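Local coordinates for folylpolyglutamate synthase (FolC) (Helicobacter pylori, PDB 6K8C), which probably adds glutamate to dihydropteroate and to tetrahydrofolates at the expense of ATP, making dihydrofolate and folylpolyglutamates, at residues A70-K75 and P256-E261; L191-P196 and A247-E252; K225-Y230 and N243-L248. One frame throughout, in Å; residues are numbered along the deposited sequence.

Contact 1: A70-K75 and P256-E261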
loop_
_atom_site.group_PDB
_atom_site.type_symbol
_atom_site.label_atom_id
_atom_site.label_comp_id
_atom_site.label_asym_id
_atom_site.label_seq_id
_atom_site.Cartn_x
_atom_site.Cartn_y
_atom_site.Cartn_z
ATOM N N ALA A 70 -1.326 16.661 7.289
ATOM C CA ALA A 70 -2.632 17.298 7.149
ATOM C C ALA A 70 -3.080 17.948 8.450
ATOM O O ALA A 70 -3.759 18.981 8.423
ATOM C CB ALA A 70 -3.669 16.275 6.680
ATOM N N ASP A 71 -2.704 17.365 9.593
ATOM C CA ASP A 71 -3.035 17.942 10.893
ATOM C C ASP A 71 -2.311 19.258 11.152
ATOM O O ASP A 71 -2.703 19.995 12.064
ATOM C CB ASP A 71 -2.705 16.953 12.010
ATOM C CG ASP A 71 -3.919 16.192 12.492
ATOM O OD1 ASP A 71 -5.029 16.474 11.994
ATOM O OD2 ASP A 71 -3.766 15.311 13.365
ATOM N N GLN A 72 -1.257 19.559 10.395
ATOM C CA GLN A 72 -0.605 20.857 10.448
ATOM C C GLN A 72 -1.131 21.814 9.390
ATOM O O GLN A 72 -0.462 22.804 9.077
ATOM C CB GLN A 72 0.909 20.695 10.305
ATOM C CG GLN A 72 1.520 19.853 11.399
ATOM C CD GLN A 72 1.269 20.443 12.777
ATOM O OE1 GLN A 72 1.314 21.658 12.960
ATOM N NE2 GLN A 72 0.996 19.583 13.750
ATOM N N ASN A 73 -2.309 21.527 8.833
ATOM C CA ASN A 73 -2.949 22.366 7.819
ATOM C C ASN A 73 -2.119 22.429 6.538
ATOM O O ASN A 73 -2.059 23.460 5.867
ATOM C CB ASN A 73 -3.237 23.772 8.355
ATOM C CG ASN A 73 -4.349 24.467 7.596
ATOM O OD1 ASN A 73 -5.222 23.819 7.016
ATOM N ND2 ASN A 73 -4.320 25.794 7.590
ATOM N N PHE A 74 -1.476 21.319 6.190
ATOM C CA PHE A 74 -0.785 21.205 4.914
ATOM C C PHE A 74 -1.647 20.429 3.929
ATOM O O PHE A 74 -2.391 19.519 4.305
ATOM C CB PHE A 74 0.571 20.511 5.064
ATOM C CG PHE A 74 1.627 21.370 5.695
ATOM C CD1 PHE A 74 2.010 22.567 5.111
ATOM C CD2 PHE A 74 2.247 20.974 6.868
ATOM C CE1 PHE A 74 2.986 23.358 5.691
ATOM C CE2 PHE A 74 3.222 21.757 7.453
ATOM C CZ PHE A 74 3.593 22.950 6.868
ATOM N N LYS A 75 -1.544 20.806 2.659
ATOM C CA LYS A 75 -2.206 20.085 1.580
ATOM C C LYS A 75 -1.293 18.952 1.129
ATOM O O LYS A 75 -0.135 19.189 0.771
ATOM C CB LYS A 75 -2.531 21.027 0.420
ATOM C CG LYS A 75 -3.642 22.016 0.734
ATOM C CD LYS A 75 -4.140 22.707 -0.530
ATOM C CE LYS A 75 -4.130 24.222 -0.384
ATOM N NZ LYS A 75 -3.624 24.897 -1.615
ATOM N N PRO A 256 11.414 20.155 11.406
ATOM C CA PRO A 256 12.223 20.063 12.630
ATOM C C PRO A 256 11.897 21.125 13.662
ATOM O O PRO A 256 12.293 20.970 14.822
ATOM C CB PRO A 256 13.661 20.211 12.117
ATOM C CG PRO A 256 13.528 20.975 10.851
ATOM C CD PRO A 256 12.214 20.569 10.240
ATOM N N CYS A 257 11.189 22.187 13.289
ATOM C CA CYS A 257 10.836 23.234 14.236
ATOM C C CYS A 257 9.496 22.993 14.917
ATOM O O CYS A 257 9.156 23.721 15.856
ATOM C CB CYS A 257 10.828 24.594 13.531
ATOM S SG CYS A 257 12.385 24.946 12.683
ATOM N N ASN A 258 8.733 21.994 14.479
ATOM C CA ASN A 258 7.474 21.657 15.133
ATOM C C ASN A 258 7.758 20.905 16.429
ATOM O O ASN A 258 8.387 19.840 16.415
ATOM C CB ASN A 258 6.593 20.819 14.208
ATOM C CG ASN A 258 5.181 20.672 14.731
ATOM O OD1 ASN A 258 4.957 20.049 15.764
ATOM N ND2 ASN A 258 4.219 21.248 14.017
ATOM N N LYS A 259 7.284 21.451 17.549
ATOM C CA LYS A 259 7.468 20.822 18.853
ATOM C C LYS A 259 6.140 20.464 19.514
ATOM O O LYS A 259 6.078 20.336 20.742
ATOM C CB LYS A 259 8.295 21.730 19.766
ATOM C CG LYS A 259 9.690 22.023 19.232
ATOM C CD LYS A 259 10.530 20.752 19.172
ATOM C CE LYS A 259 12.016 21.067 19.077
ATOM N NZ LYS A 259 12.553 20.815 17.711
ATOM N N GLN A 260 5.081 20.288 18.727
ATOM C CA GLN A 260 3.768 19.981 19.274
ATOM C C GLN A 260 3.611 18.480 19.507
ATOM O O GLN A 260 4.303 17.652 18.908
ATOM C CB GLN A 260 2.667 20.484 18.341
ATOM C CG GLN A 260 2.769 21.959 17.999
ATOM C CD GLN A 260 1.995 22.321 16.745
ATOM O OE1 GLN A 260 0.922 21.775 16.487
ATOM N NE2 GLN A 260 2.536 23.245 15.960
ATOM N N GLU A 261 2.682 18.137 20.403
ATOM C CA GLU A 261 2.359 16.740 20.701
ATOM C C GLU A 261 1.308 16.286 19.693
ATOM O O GLU A 261 0.100 16.311 19.941
ATOM C CB GLU A 261 1.876 16.591 22.139
ATOM C CG GLU A 261 2.331 15.308 22.830
ATOM C CD GLU A 261 1.568 14.078 22.365
ATOM O OE1 GLU A 261 0.490 14.234 21.754
ATOM O OE2 GLU A 261 2.046 12.948 22.612
#

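Contact 2: L191-P196 and A247-E252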
loop_
_atom_site.group_PDB
_atom_site.type_symbol
_atom_site.label_atom_id
_atom_site.label_comp_id
_atom_site.label_asym_id
_atom_site.label_seq_id
_atom_site.Cartn_x
_atom_site.Cartn_y
_atom_site.Cartn_z
ATOM N N LEU A 191 18.708 12.472 1.499
ATOM C CA LEU A 191 18.128 12.432 2.837
ATOM C C LEU A 191 17.114 11.301 2.894
ATOM O O LEU A 191 16.135 11.311 2.143
ATOM C CB LEU A 191 17.465 13.772 3.185
ATOM C CG LEU A 191 16.827 13.905 4.569
ATOM C CD1 LEU A 191 17.846 13.621 5.645
ATOM C CD2 LEU A 191 16.213 15.290 4.744
ATOM N N SER A 192 17.339 10.333 3.783
ATOM C CA SER A 192 16.465 9.171 3.852
ATOM C C SER A 192 16.309 8.694 5.287
ATOM O O SER A 192 17.252 8.744 6.082
ATOM C CB SER A 192 16.993 8.021 2.990
ATOM O OG SER A 192 17.190 8.444 1.652
ATOM N N ILE A 193 15.109 8.224 5.593
ATOM C CA ILE A 193 14.789 7.547 6.841
ATOM C C ILE A 193 14.671 6.065 6.536
ATOM O O ILE A 193 14.089 5.686 5.516
ATOM C CB ILE A 193 13.484 8.104 7.436
ATOM C CG1 ILE A 193 13.711 9.537 7.912
ATOM C CG2 ILE A 193 12.974 7.229 8.583
ATOM C CD1 ILE A 193 12.673 10.461 7.431
ATOM N N ILE A 194 15.235 5.219 7.393
ATOM C CA ILE A 194 15.159 3.780 7.171
ATOM C C ILE A 194 14.566 3.119 8.409
ATOM O O ILE A 194 15.083 3.288 9.521
ATOM C CB ILE A 194 16.527 3.170 6.794
ATOM C CG1 ILE A 194 16.372 1.696 6.423
ATOM C CG2 ILE A 194 17.577 3.363 7.871
ATOM C CD1 ILE A 194 17.372 1.226 5.377
ATOM N N ALA A 195 13.461 2.391 8.215
ATOM C CA ALA A 195 12.863 1.576 9.263
ATOM C C ALA A 195 13.807 0.433 9.636
ATOM O O ALA A 195 14.740 0.124 8.887
ATOM C CB ALA A 195 11.518 1.022 8.782
ATOM N N PRO A 196 13.595 -0.209 10.790
ATOM C CA PRO A 196 14.433 -1.365 11.150
ATOM C C PRO A 196 14.389 -2.433 10.065
ATOM O O PRO A 196 13.321 -2.791 9.561
ATOM C CB PRO A 196 13.817 -1.857 12.467
ATOM C CG PRO A 196 13.180 -0.636 13.050
ATOM C CD PRO A 196 12.646 0.130 11.868
ATOM N N ALA A 247 6.843 6.949 10.423
ATOM C CA ALA A 247 6.152 8.121 9.893
ATOM C C ALA A 247 6.382 9.341 10.775
ATOM O O ALA A 247 6.502 10.463 10.272
ATOM C CB ALA A 247 4.656 7.841 9.754
ATOM N N LEU A 248 6.432 9.144 12.094
ATOM C CA LEU A 248 6.694 10.263 12.994
ATOM C C LEU A 248 8.097 10.818 12.783
ATOM O O LEU A 248 8.293 12.041 12.784
ATOM C CB LEU A 248 6.499 9.823 14.447
ATOM C CG LEU A 248 6.439 10.917 15.515
ATOM C CD1 LEU A 248 5.286 11.870 15.251
ATOM C CD2 LEU A 248 6.314 10.287 16.899
ATOM N N LYS A 249 9.084 9.939 12.599
ATOM C CA LYS A 249 10.442 10.401 12.320
ATOM C C LYS A 249 10.503 11.172 11.007
ATOM O O LYS A 249 11.212 12.180 10.901
ATOM C CB LYS A 249 11.406 9.216 12.288
ATOM C CG LYS A 249 12.872 9.621 12.248
ATOM C CD LYS A 249 13.222 10.454 13.472
ATOM C CE LYS A 249 14.597 10.114 14.005
ATOM N NZ LYS A 249 14.835 10.751 15.329
ATOM N N ALA A 250 9.787 10.695 9.986
ATOM C CA ALA A 250 9.688 11.441 8.734
ATOM C C ALA A 250 9.080 12.815 8.967
ATOM O O ALA A 250 9.603 13.828 8.484
ATOM C CB ALA A 250 8.863 10.649 7.715
ATOM N N PHE A 251 7.974 12.860 9.715
ATOM C CA PHE A 251 7.313 14.121 10.041
ATOM C C PHE A 251 8.276 15.091 10.715
ATOM O O PHE A 251 8.384 16.258 10.320
ATOM C CB PHE A 251 6.106 13.840 10.943
ATOM C CG PHE A 251 5.419 15.077 11.460
ATOM C CD1 PHE A 251 4.424 15.691 10.715
ATOM C CD2 PHE A 251 5.756 15.614 12.696
ATOM C CE1 PHE A 251 3.781 16.826 11.185
ATOM C CE2 PHE A 251 5.122 16.747 13.171
ATOM C CZ PHE A 251 4.131 17.355 12.414
ATOM N N GLU A 252 8.977 14.621 11.748
ATOM C CA GLU A 252 9.920 15.476 12.462
ATOM C C GLU A 252 11.085 15.900 11.573
ATOM O O GLU A 252 11.637 16.991 11.754
ATOM C CB GLU A 252 10.433 14.746 13.709
ATOM C CG GLU A 252 9.319 14.380 14.687
ATOM C CD GLU A 252 9.788 13.494 15.826
ATOM O OE1 GLU A 252 10.921 12.976 15.754
ATOM O OE2 GLU A 252 9.018 13.315 16.794
#

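Contact 3: K225-Y230 and N243-L248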
loop_
_atom_site.group_PDB
_atom_site.type_symbol
_atom_site.label_atom_id
_atom_site.label_comp_id
_atom_site.label_asym_id
_atom_site.label_seq_id
_atom_site.Cartn_x
_atom_site.Cartn_y
_atom_site.Cartn_z
ATOM N N LYS A 225 5.940 5.635 24.174
ATOM C CA LYS A 225 4.678 5.554 24.903
ATOM C C LYS A 225 3.557 6.252 24.141
ATOM O O LYS A 225 2.426 5.756 24.095
ATOM C CB LYS A 225 4.843 6.157 26.300
ATOM C CG LYS A 225 3.544 6.639 26.935
ATOM C CD LYS A 225 3.676 6.778 28.446
ATOM C CE LYS A 225 3.464 5.447 29.149
ATOM N NZ LYS A 225 3.593 5.575 30.629
ATOM N N GLY A 226 3.853 7.402 23.535
ATOM C CA GLY A 226 2.835 8.109 22.773
ATOM C C GLY A 226 2.270 7.278 21.638
ATOM O O GLY A 226 1.066 7.304 21.376
ATOM N N VAL A 227 3.132 6.519 20.955
ATOM C CA VAL A 227 2.669 5.653 19.876
ATOM C C VAL A 227 1.904 4.461 20.438
ATOM O O VAL A 227 0.849 4.085 19.916
ATOM C CB VAL A 227 3.856 5.208 19.001
ATOM C CG1 VAL A 227 3.463 4.033 18.111
ATOM C CG2 VAL A 227 4.344 6.367 18.166
ATOM N N ARG A 228 2.417 3.846 21.509
ATOM C CA ARG A 228 1.668 2.772 22.154
ATOM C C ARG A 228 0.293 3.254 22.594
ATOM O O ARG A 228 -0.708 2.558 22.392
ATOM C CB ARG A 228 2.436 2.218 23.358
ATOM C CG ARG A 228 3.606 1.331 22.993
ATOM C CD ARG A 228 3.553 -0.025 23.675
ATOM N NE ARG A 228 4.694 -0.861 23.305
ATOM C CZ ARG A 228 4.802 -1.525 22.158
ATOM N NH1 ARG A 228 3.832 -1.461 21.253
ATOM N NH2 ARG A 228 5.879 -2.260 21.915
ATOM N N ASP A 229 0.226 4.444 23.195
ATOM C CA ASP A 229 -1.051 4.968 23.672
ATOM C C ASP A 229 -2.014 5.199 22.517
ATOM O O ASP A 229 -3.202 4.862 22.608
ATOM C CB ASP A 229 -0.820 6.267 24.444
ATOM C CG ASP A 229 -0.204 6.029 25.816
ATOM O OD1 ASP A 229 -0.069 4.857 26.212
ATOM O OD2 ASP A 229 0.149 7.014 26.492
ATOM N N TYR A 230 -1.518 5.771 21.420
ATOM C CA TYR A 230 -2.362 5.993 20.250
ATOM C C TYR A 230 -2.914 4.679 19.715
ATOM O O TYR A 230 -4.108 4.570 19.411
ATOM C CB TYR A 230 -1.565 6.732 19.174
ATOM C CG TYR A 230 -2.242 6.780 17.820
ATOM C CD1 TYR A 230 -3.182 7.756 17.526
ATOM C CD2 TYR A 230 -1.939 5.845 16.839
ATOM C CE1 TYR A 230 -3.805 7.802 16.282
ATOM C CE2 TYR A 230 -2.549 5.887 15.595
ATOM C CZ TYR A 230 -3.486 6.858 15.325
ATOM O OH TYR A 230 -4.091 6.894 14.082
ATOM N N ASN A 243 5.463 1.238 12.162
ATOM C CA ASN A 243 5.110 2.025 10.981
ATOM C C ASN A 243 4.799 3.464 11.361
ATOM O O ASN A 243 5.210 4.401 10.664
ATOM C CB ASN A 243 3.933 1.379 10.248
ATOM C CG ASN A 243 4.317 0.071 9.573
ATOM O OD1 ASN A 243 5.494 -0.218 9.392
ATOM N ND2 ASN A 243 3.320 -0.720 9.196
ATOM N N LEU A 244 4.101 3.665 12.482
ATOM C CA LEU A 244 3.832 5.022 12.942
ATOM C C LEU A 244 5.096 5.694 13.466
ATOM O O LEU A 244 5.280 6.903 13.280
ATOM C CB LEU A 244 2.738 5.020 14.014
ATOM C CG LEU A 244 2.360 6.380 14.629
ATOM C CD1 LEU A 244 1.877 7.416 13.582
ATOM C CD2 LEU A 244 1.306 6.200 15.712
ATOM N N GLU A 245 5.971 4.937 14.146
ATOM C CA GLU A 245 7.231 5.522 14.603
ATOM C C GLU A 245 8.051 6.038 13.430
ATOM O O GLU A 245 8.653 7.116 13.507
ATOM C CB GLU A 245 8.049 4.503 15.402
ATOM C CG GLU A 245 7.534 4.231 16.801
ATOM C CD GLU A 245 7.761 5.390 17.761
ATOM O OE1 GLU A 245 8.476 6.353 17.404
ATOM O OE2 GLU A 245 7.229 5.325 18.887
ATOM N N VAL A 246 8.088 5.278 12.335
ATOM C CA VAL A 246 8.823 5.717 11.152
ATOM C C VAL A 246 8.171 6.951 10.539
ATOM O O VAL A 246 8.854 7.920 10.184
ATOM C CB VAL A 246 8.931 4.564 10.141
ATOM C CG1 VAL A 246 9.538 5.062 8.837
ATOM C CG2 VAL A 246 9.755 3.413 10.735
ATOM N N ALA A 247 6.843 6.949 10.423
ATOM C CA ALA A 247 6.152 8.121 9.893
ATOM C C ALA A 247 6.382 9.341 10.775
ATOM O O ALA A 247 6.502 10.463 10.272
ATOM C CB ALA A 247 4.656 7.841 9.754
ATOM N N LEU A 248 6.432 9.144 12.094
ATOM C CA LEU A 248 6.694 10.263 12.994
ATOM C C LEU A 248 8.097 10.818 12.783
ATOM O O LEU A 248 8.293 12.041 12.784
ATOM C CB LEU A 248 6.499 9.823 14.447
ATOM C CG LEU A 248 6.439 10.917 15.515
ATOM C CD1 LEU A 248 5.286 11.870 15.251
ATOM C CD2 LEU A 248 6.314 10.287 16.899
#

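Contact 1: A70-K75 and P256-E261
The flat amide of Q72 has the amide nitrogen of N258 standing over one of its faces, with N258 ND2 3.3 Å from Q72 CD and 3.1 Å from Q72 OE1. The two side chains arrive from opposite directions. Their amide planes are nearly perpendicular, 81° apart. To one side of the same group comes the amide of Q260, which slides past Q72 in the opposite direction. Its OE1 is almost equally far from both polar atoms of Q72, 3.5 Å from Q72 NE2 and 3.6 Å from Q72 OE1, and its plane is turned by 65°. The ring of F74, within the loop 70-75, has the backbone O of Q72 above one face, offset toward the rim.

Q72 gets there by folding: its chain is bent at chi2 (-59°), so the amide turns up beside N258 instead of running straight out. It sits in the type I turn A70-N73 at the C-terminal side of helix 58-70, whose closing bond runs from N73 N to A70 O. In 256-261, N258 makes an Asx turn. Its OD1 accepts from Q260 N at 3.0 Å, the donor lying above the carbonyl plane, and this bond fixes the rotation of the amide and directs ND2 toward Q72. Asparagine suits the place because its short chain reaches both its own backbone and the neighbour. Behind Q72, its aliphatic part packs on the ring of F251 in helix 241-254, while the Q72 side chain also touches V262.

Long chains on Q72 and Q260 let amides from separate loops meet near the surface, although the CA atoms of Q72 and N258 are 9.4 Å apart. The three amides are neutral and bury only 98 Å², so any electrostatic gain is probably modest and depends on how they are turned.

Contact 2: L191-P196 and A247-E252
I193 lays its terminal methyl against the backbone of A250, with I193 CD1 only 3.4 Å from A250 CA, tighter than usual for two carbons, and 3.8 Å from A250 CB. The touching branch is the longer one. CG1 stands beside the backbone N (chi1 -69°), and chi2, at 131°, lies off the staggered values; the very close approach to A250 CA may partly reflect this modelled rotamer.

Alanine suits the helix position because a single methyl lets strand and helix come close: the CA atoms of I193 and A250 are 6.7 Å apart. Isoleucine suits the strand, being branched at CB and long enough to span the gap. One residue earlier, K249 borders the contact through its backbone and the start of its chain. Its carbonyl O is 4.1 Å from I193 CD1, and K249 CG is 4.4 Å from I193 CG2, while the rest of the lysine leads away from the strand. The K249 carbonyl also accepts a bond from T253 OG1, one helical turn on, which gives this oxygen a polar partner near the isoleucine methyl.

Around the pair, L159, V219 and T253 also touch I193, and backbone bonds tie it to S160 and F162 on strand 159-162. Helix 241-254 thereby packs on the parallel part of the large sheet, in the layered manner of the P-loop NTPase fold to which the Mur ligase middle domain belongs. Only apolar contact joins I193 to A250, so the join probably depends on close-fitting shape and the exclusion of water.

Contact 3: K225-Y230 and N243-L248
V227, followed outward from the helix 225-234, meets helix 241-254 with every side-chain carbon. Its CB is 3.4 Å from E245 OE2. At the next step the chain forks. CG1, anti to the backbone N (chi1 165°), lies mainly by L244, where V227 CG1 and L244 CD2 are 3.9 Å apart. CG2 lies mainly by the glutamate, 3.2 Å from E245 OE2 and 3.6 Å from E245 CD. A beta-branched residue fits here because it brings two methyls near two successive residues of the opposite helix, each methyl lying close to both.

L244 reaches further, its CD2 meeting the ring of Y230 as well, at 3.5 Å from Y230 CD2 and 3.9 Å from Y230 CE2. The leucine and tyrosine side chains cross at about a right angle, and the methyl comes to the ring obliquely. Beyond the ring, Y230 OH bonds to the backbone O of K267, so the aromatic part can lie in the apolar layer while its hydroxyl is satisfied at the far end. L244 also touches F64 of helix 58-70.

E245 curls back at chi2 (-72°), and OE2 accepts a hydrogen bond from S224 N, just before helix 225-234 begins. A carboxylate at this helix start would probably be stabilised by the helix dipole, which may offset the cost of placing it against V227 methyls.

The axes of the two short helical segments approach to 10.2 Å and run at 128°, steeply inclined but closer to antiparallel than parallel. Successive helices joined by a short connection pack here beside helix 58-70, which begins within the GTNGKGS P-loop sequence, consistent with the nucleotide-binding middle domain of the Mur ligase family, of the P-loop NTPase clan.

In the fold
From the N terminus, the chain leaves helix 58-70 through the turn of 70-75, whose partner comes 181 residues later in the loop 256-261. Contact 1 closes this large loop, and both other contacts fall within it. Strand 191-194 opens contact 2, closed by helix 241-254; helix 225-234, lying between them in sequence, opens contact 3, closed on the same helix. Contacts 2 and 3 share A247 and L248 and also touch through A195 and V246. Helix 241-254 is therefore the common element: one part meets the large sheet, another helix 225-234, and F251 faces contact 1, linking the surface loops to the interior.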